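PDB 2PSM: interleukin-15 receptor alpha chain from Mus musculus, which binds the cytokine interleukin-15 through its sushi domain and probably presents it to the beta and common gamma receptor chains. Local coordinates for residues 13-18 with 65-70. Sequence-based numbering, arbitrary orientation.
Sequences PPVSIE and TTPSLK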
loop_
_atom_site.group_PDB
_atom_site.type_symbol
_atom_site.label_atom_id
_atom_site.label_comp_id
_atom_site.label_asym_id
_atom_site.label_seq_id
_atom_site.Cartn_x
_atom_site.Cartn_y
_atom_site.Cartn_z
ATOM N N PRO B 13 17.542 0.519 19.718
ATOM C CA PRO B 13 16.601 -0.574 19.463
ATOM C C PRO B 13 15.269 0.013 18.995
ATOM O O PRO B 13 14.912 1.128 19.369
ATOM C CB PRO B 13 16.490 -1.255 20.821
ATOM C CG PRO B 13 17.838 -0.995 21.438
ATOM C CD PRO B 13 18.074 0.453 21.090
ATOM N N PRO B 14 14.527 -0.721 18.152
ATOM C CA PRO B 14 13.237 -0.232 17.660
ATOM C C PRO B 14 12.154 -0.364 18.733
ATOM O O PRO B 14 12.321 -1.107 19.702
ATOM C CB PRO B 14 12.973 -1.131 16.461
ATOM C CG PRO B 14 13.550 -2.430 16.903
ATOM C CD PRO B 14 14.873 -2.007 17.518
ATOM N N VAL B 15 11.053 0.365 18.572
ATOM C CA VAL B 15 9.956 0.288 19.532
ATOM C C VAL B 15 9.247 -1.033 19.305
ATOM O O VAL B 15 9.401 -1.651 18.248
ATOM C CB VAL B 15 8.928 1.419 19.327
ATOM C CG1 VAL B 15 9.624 2.771 19.387
ATOM C CG2 VAL B 15 8.210 1.240 17.991
ATOM N N SER B 16 8.474 -1.477 20.286
ATOM C CA SER B 16 7.747 -2.726 20.118
ATOM C C SER B 16 6.341 -2.411 19.623
ATOM O O SER B 16 5.718 -1.445 20.062
ATOM C CB SER B 16 7.678 -3.499 21.438
ATOM O OG SER B 16 6.989 -2.746 22.416
ATOM N N ILE B 17 5.858 -3.219 18.687
ATOM C CA ILE B 17 4.525 -3.042 18.137
ATOM C C ILE B 17 3.700 -4.215 18.644
ATOM O O ILE B 17 4.201 -5.337 18.697
ATOM C CB ILE B 17 4.555 -3.059 16.591
ATOM C CG1 ILE B 17 5.291 -1.818 16.067
ATOM C CG2 ILE B 17 3.132 -3.116 16.044
ATOM C CD1 ILE B 17 4.566 -0.511 16.325
ATOM N N GLU B 18 2.449 -3.958 19.018
ATOM C CA GLU B 18 1.574 -5.011 19.538
ATOM C C GLU B 18 1.252 -6.107 18.511
ATOM O O GLU B 18 0.820 -5.821 17.389
ATOM C CB GLU B 18 0.270 -4.395 20.070
ATOM C CG GLU B 18 -0.684 -5.416 20.684
ATOM C CD GLU B 18 -1.927 -4.793 21.307
ATOM O OE1 GLU B 18 -2.593 -3.970 20.640
ATOM O OE2 GLU B 18 -2.250 -5.139 22.465
ATOM N N THR B 65 12.475 5.570 11.691
ATOM C CA THR B 65 11.297 6.327 11.285
ATOM C C THR B 65 10.134 5.750 12.081
ATOM O O THR B 65 10.206 4.616 12.547
ATOM C CB THR B 65 11.006 6.169 9.785
ATOM O OG1 THR B 65 11.098 4.789 9.422
ATOM C CG2 THR B 65 11.995 6.975 8.968
ATOM N N THR B 66 9.066 6.523 12.244
ATOM C CA THR B 66 7.914 6.058 13.011
ATOM C C THR B 66 7.051 5.082 12.209
ATOM O O THR B 66 6.532 5.423 11.144
ATOM C CB THR B 66 7.048 7.240 13.454
ATOM O OG1 THR B 66 7.843 8.134 14.240
ATOM C CG2 THR B 66 5.876 6.757 14.291
ATOM N N PRO B 67 6.883 3.851 12.720
ATOM C CA PRO B 67 6.078 2.839 12.030
ATOM C C PRO B 67 4.578 3.126 12.081
ATOM O O PRO B 67 4.078 3.708 13.045
ATOM C CB PRO B 67 6.458 1.547 12.759
ATOM C CG PRO B 67 6.683 2.018 14.164
ATOM C CD PRO B 67 7.460 3.310 13.967
ATOM N N SER B 68 3.863 2.732 11.034
ATOM C CA SER B 68 2.422 2.942 10.996
ATOM C C SER B 68 1.739 1.595 11.133
ATOM O O SER B 68 0.513 1.506 11.111
ATOM C CB SER B 68 2.001 3.587 9.673
ATOM O OG SER B 68 2.197 2.692 8.593
ATOM N N LEU B 69 2.548 0.551 11.286
ATOM C CA LEU B 69 2.051 -0.810 11.400
ATOM C C LEU B 69 0.952 -1.053 12.422
ATOM O O LEU B 69 0.984 -0.550 13.544
ATOM C CB LEU B 69 3.195 -1.775 11.715
ATOM C CG LEU B 69 2.735 -3.231 11.893
ATOM C CD1 LEU B 69 2.158 -3.749 10.569
ATOM C CD2 LEU B 69 3.908 -4.094 12.352
ATOM N N LYS B 70 -0.003 -1.870 12.013
ATOM C CA LYS B 70 -1.113 -2.266 12.857
ATOM C C LYS B 70 -1.358 -3.733 12.520
ATOM O O LYS B 70 -1.652 -4.072 11.371
ATOM C CB LYS B 70 -2.342 -1.420 12.540
ATOM C CG LYS B 70 -3.657 -1.957 13.068
ATOM C CD LYS B 70 -3.765 -1.878 14.580
ATOM C CE LYS B 70 -5.165 -2.267 15.033
ATOM N NZ LYS B 70 -5.334 -2.108 16.506
#
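Ile17 spreads its two branches over Pro67 and Leu69, and Val15 adds one methyl to the proline, joining two irregular segments that run in the same direction through the sushi domain. The delta methyl of Ile17 takes the proline: CD1 lies 3.9 Å from Pro67 CG, the two side chains pointing contrary ways as they pass. Its gamma methyl serves the leucine, with Ile17 CG2 3.9 Å from Leu69 CD2 and 4.2 Å from Leu69 CG. This division follows from the torsions of the isoleucine. CG2 extends opposite the backbone N, while CG1 stands opposite the carbonyl carbon (chi1 -68°) and a further bend at chi2 (-67°) carries CD1 round to the proline. In Leu69, CG lies opposite the backbone N (chi1 178°) and CD2 continues the extended line from CA through CB and CG, which brings this branch, rather than CD1, against Ile17 CG2 at a slant. On Pro67 the ring carbon CG does the touching, and it also receives Val15 CG2 at a looser 4.2 Å, so that one corner of the pyrrolidine ring fits against methyls from two residues.

Tyr35 of strand 32-37 is touched by the side chains of Ile17, Pro67 and Leu69, while its OH is hydrogen-bonded to Val15 O; both segments thus rest on the same aromatic residue. The disulfides Cys11-Cys53 and Cys37-Cys71, the pattern of a sushi repeat, tie the chain close to both segments.

Farther along, Glu18 OE1 and Lys70 NZ stand 5.3 Å apart, too distant for a salt bridge, though their opposite charges may attract weakly. Direct cohesion between the segments comes from dispersion among a few methyls, the Leu69 methine and Pro67 CG, in a contact only partly shielded from solvent; with no directional bond linking them, their fit probably depends on branch shape and on the shared support of Tyr35.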